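Local coordinates for defective in germ line development protein 3, isoform a (Caenorhabditis elegans, PDB 3N89) that contains four KH domains packed into one globular platform and probably takes part in RNA-related regulation of germ line development as the worm Bicaudal-C ortholog, at residues 293-299 with 313-319. Numbering follows the deposited sequence.
Sequences ILKMTPS and LNCASLR
Strands 293-299 and 313-319 belong to a beta hairpin (strands 293-301 and 311-321) within the fourth KH domain of GLD-3, flanked in a larger antiparallel sheet by strands 286-287 and 260-268, and pair from Ile293 with Arg319 to Ser299 with Leu313. Hydrogen-bonded and non-hydrogen-bonded pairs alternate along the ladder. Lys295 N gives a straight bond to Ser317 O (2.8 Å, 169°), lying in the carbonyl plane, whereas the return bond from Ser317 N to Lys295 O is weak. Further along, Thr297 and Cys315 exchange two backbone bonds, and a water donates to Cys315 O while also hydrogen-bonding Thr297 OG1.

On the face of Leu294, Met296, Ala316 and Leu318 the contact is mainly apolar. Leu294 and Leu318 run alongside each other in the same direction, their CD1 methyls 3.5 Å apart. Met296, bent at chi2 and chi3, brings CE over to Ala316 CB (3.4 Å) and against Asn314 CB. On this same face Leu318 also packs on helix 325-335 and, with Ala316, on Phe265 of strand 260-268.

Among the side chains of the other face are Lys295, Ser317 and Arg319. Bent at chi2 (92°), the Arg319 chain turns back along its own strand, where NE bonds Ser317 OG (3.0 Å), tilted from the guanidinium plane; NH1 reaches Met369 O. The extended Lys295 chain passes it at a slant, CD lying 3.7 Å from Arg319 NH2. A leucine in place of Arg319 would probably leave Ser317 OG and Met369 O without this donor.

Lys295 NZ stands 4.4 Å from Arg319 NH2, so the two like charges probably disfavour each other somewhat, while the bonds to Ser317 OG and Met369 O probably restrain the guanidinium: Leu294, Met296, Ala316 and Leu318 form an apolar patch, and Lys295 and Arg319 put two positive groups on the other face.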
loop_
_atom_site.group_PDB
_atom_site.type_symbol
_atom_site.label_atom_id
_atom_site.label_comp_id
_atom_site.label_asym_id
_atom_site.label_seq_id
_atom_site.Cartn_x
_atom_site.Cartn_y
_atom_site.Cartn_z
ATOM N N ILE A 293 13.321 -9.067 -6.401
ATOM C CA ILE A 293 13.488 -9.474 -7.787
ATOM C C ILE A 293 13.969 -8.316 -8.661
ATOM O O ILE A 293 13.285 -7.299 -8.814
ATOM C CB ILE A 293 12.167 -10.009 -8.386
ATOM C CG1 ILE A 293 11.700 -11.252 -7.615
ATOM C CG2 ILE A 293 12.366 -10.335 -9.857
ATOM C CD1 ILE A 293 10.353 -11.791 -8.060
ATOM N N LEU A 294 15.154 -8.481 -9.234
ATOM C CA LEU A 294 15.732 -7.475 -10.116
ATOM C C LEU A 294 15.477 -7.881 -11.570
ATOM O O LEU A 294 15.902 -8.946 -12.013
ATOM C CB LEU A 294 17.236 -7.360 -9.863
ATOM C CG LEU A 294 18.059 -6.419 -10.751
ATOM C CD1 LEU A 294 17.558 -4.973 -10.623
ATOM C CD2 LEU A 294 19.524 -6.524 -10.343
ATOM N N LYS A 295 14.759 -7.038 -12.300
ATOM C CA LYS A 295 14.460 -7.298 -13.702
ATOM C C LYS A 295 15.126 -6.233 -14.561
ATOM O O LYS A 295 14.946 -5.040 -14.330
ATOM C CB LYS A 295 12.951 -7.270 -13.945
ATOM C CG LYS A 295 12.574 -7.363 -15.418
ATOM C CD LYS A 295 11.074 -7.488 -15.613
ATOM C CE LYS A 295 10.742 -7.672 -17.083
ATOM N NZ LYS A 295 9.332 -8.132 -17.291
ATOM N N MET A 296 15.898 -6.667 -15.550
ATOM C CA MET A 296 16.581 -5.736 -16.435
ATOM C C MET A 296 16.176 -5.984 -17.870
ATOM O O MET A 296 16.344 -7.087 -18.386
ATOM C CB MET A 296 18.096 -5.872 -16.292
ATOM C CG MET A 296 18.574 -5.692 -14.869
ATOM S SD MET A 296 20.173 -4.881 -14.720
ATOM C CE MET A 296 19.651 -3.188 -14.515
ATOM N N THR A 297 15.629 -4.951 -18.504
ATOM C CA THR A 297 15.197 -5.045 -19.889
ATOM C C THR A 297 16.116 -4.193 -20.748
ATOM O O THR A 297 16.042 -2.963 -20.727
ATOM C CB THR A 297 13.759 -4.553 -20.047
ATOM O OG1 THR A 297 12.880 -5.421 -19.322
ATOM C CG2 THR A 297 13.358 -4.546 -21.513
ATOM N N PRO A 298 16.999 -4.838 -21.522
ATOM C CA PRO A 298 17.916 -4.072 -22.369
ATOM C C PRO A 298 17.167 -3.198 -23.364
ATOM O O PRO A 298 16.225 -3.649 -24.011
ATOM C CB PRO A 298 18.732 -5.162 -23.057
ATOM C CG PRO A 298 17.714 -6.264 -23.227
ATOM C CD PRO A 298 17.049 -6.275 -21.861
ATOM N N SER A 299 17.581 -1.941 -23.468
ATOM C CA SER A 299 16.969 -0.999 -24.399
ATOM C C SER A 299 18.089 -0.144 -24.965
ATOM O O SER A 299 19.182 -0.086 -24.393
ATOM C CB SER A 299 15.935 -0.116 -23.690
ATOM O OG SER A 299 16.525 0.674 -22.672
ATOM N N LEU A 313 21.743 1.028 -22.798
ATOM C CA LEU A 313 21.294 1.154 -21.412
ATOM C C LEU A 313 20.351 0.030 -20.981
ATOM O O LEU A 313 19.794 -0.677 -21.819
ATOM C CB LEU A 313 20.593 2.500 -21.224
ATOM C CG LEU A 313 19.208 2.645 -21.855
ATOM C CD1 LEU A 313 18.160 2.214 -20.845
ATOM C CD2 LEU A 313 18.963 4.087 -22.257
ATOM N N ASN A 314 20.170 -0.117 -19.671
ATOM C CA ASN A 314 19.286 -1.138 -19.103
ATOM C C ASN A 314 18.112 -0.517 -18.346
ATOM O O ASN A 314 18.275 0.495 -17.664
ATOM C CB ASN A 314 20.054 -2.023 -18.121
ATOM C CG ASN A 314 21.089 -2.896 -18.793
ATOM O OD1 ASN A 314 20.755 -3.854 -19.496
ATOM N ND2 ASN A 314 22.362 -2.575 -18.573
ATOM N N CYS A 315 16.935 -1.129 -18.467
ATOM C CA CYS A 315 15.744 -0.671 -17.749
ATOM C C CYS A 315 15.594 -1.619 -16.566
ATOM O O CYS A 315 15.223 -2.777 -16.731
ATOM C CB CYS A 315 14.492 -0.764 -18.622
ATOM S SG CYS A 315 14.506 0.283 -20.084
ATOM N N ALA A 316 15.904 -1.131 -15.373
ATOM C CA ALA A 316 15.814 -1.955 -14.184
ATOM C C ALA A 316 14.483 -1.781 -13.466
ATOM O O ALA A 316 13.802 -0.771 -13.622
ATOM C CB ALA A 316 16.962 -1.627 -13.235
ATOM N N SER A 317 14.129 -2.787 -12.677
ATOM C CA SER A 317 12.905 -2.790 -11.894
ATOM C C SER A 317 13.128 -3.756 -10.734
ATOM O O SER A 317 13.550 -4.895 -10.937
ATOM C CB SER A 317 11.725 -3.260 -12.751
ATOM O OG SER A 317 10.568 -3.494 -11.964
ATOM N N LEU A 318 12.868 -3.292 -9.518
ATOM C CA LEU A 318 13.034 -4.123 -8.331
ATOM C C LEU A 318 11.666 -4.344 -7.713
ATOM O O LEU A 318 10.918 -3.388 -7.511
ATOM C CB LEU A 318 13.958 -3.442 -7.314
ATOM C CG LEU A 318 15.446 -3.374 -7.675
ATOM C CD1 LEU A 318 15.617 -2.577 -8.942
ATOM C CD2 LEU A 318 16.242 -2.715 -6.558
ATOM N N ARG A 319 11.325 -5.601 -7.442
ATOM C CA ARG A 319 10.035 -5.901 -6.837
ATOM C C ARG A 319 10.198 -6.634 -5.510
ATOM O O ARG A 319 11.294 -7.079 -5.157
ATOM C CB ARG A 319 9.164 -6.749 -7.773
ATOM C CG ARG A 319 8.934 -6.183 -9.172
ATOM C CD ARG A 319 9.975 -6.702 -10.146
ATOM N NE ARG A 319 9.676 -6.297 -11.514
ATOM C CZ ARG A 319 8.606 -6.700 -12.193
ATOM N NH1 ARG A 319 7.733 -7.524 -11.631
ATOM N NH2 ARG A 319 8.406 -6.275 -13.432
HETATM O O HOH W 1 13.123 -4.223 -16.709
#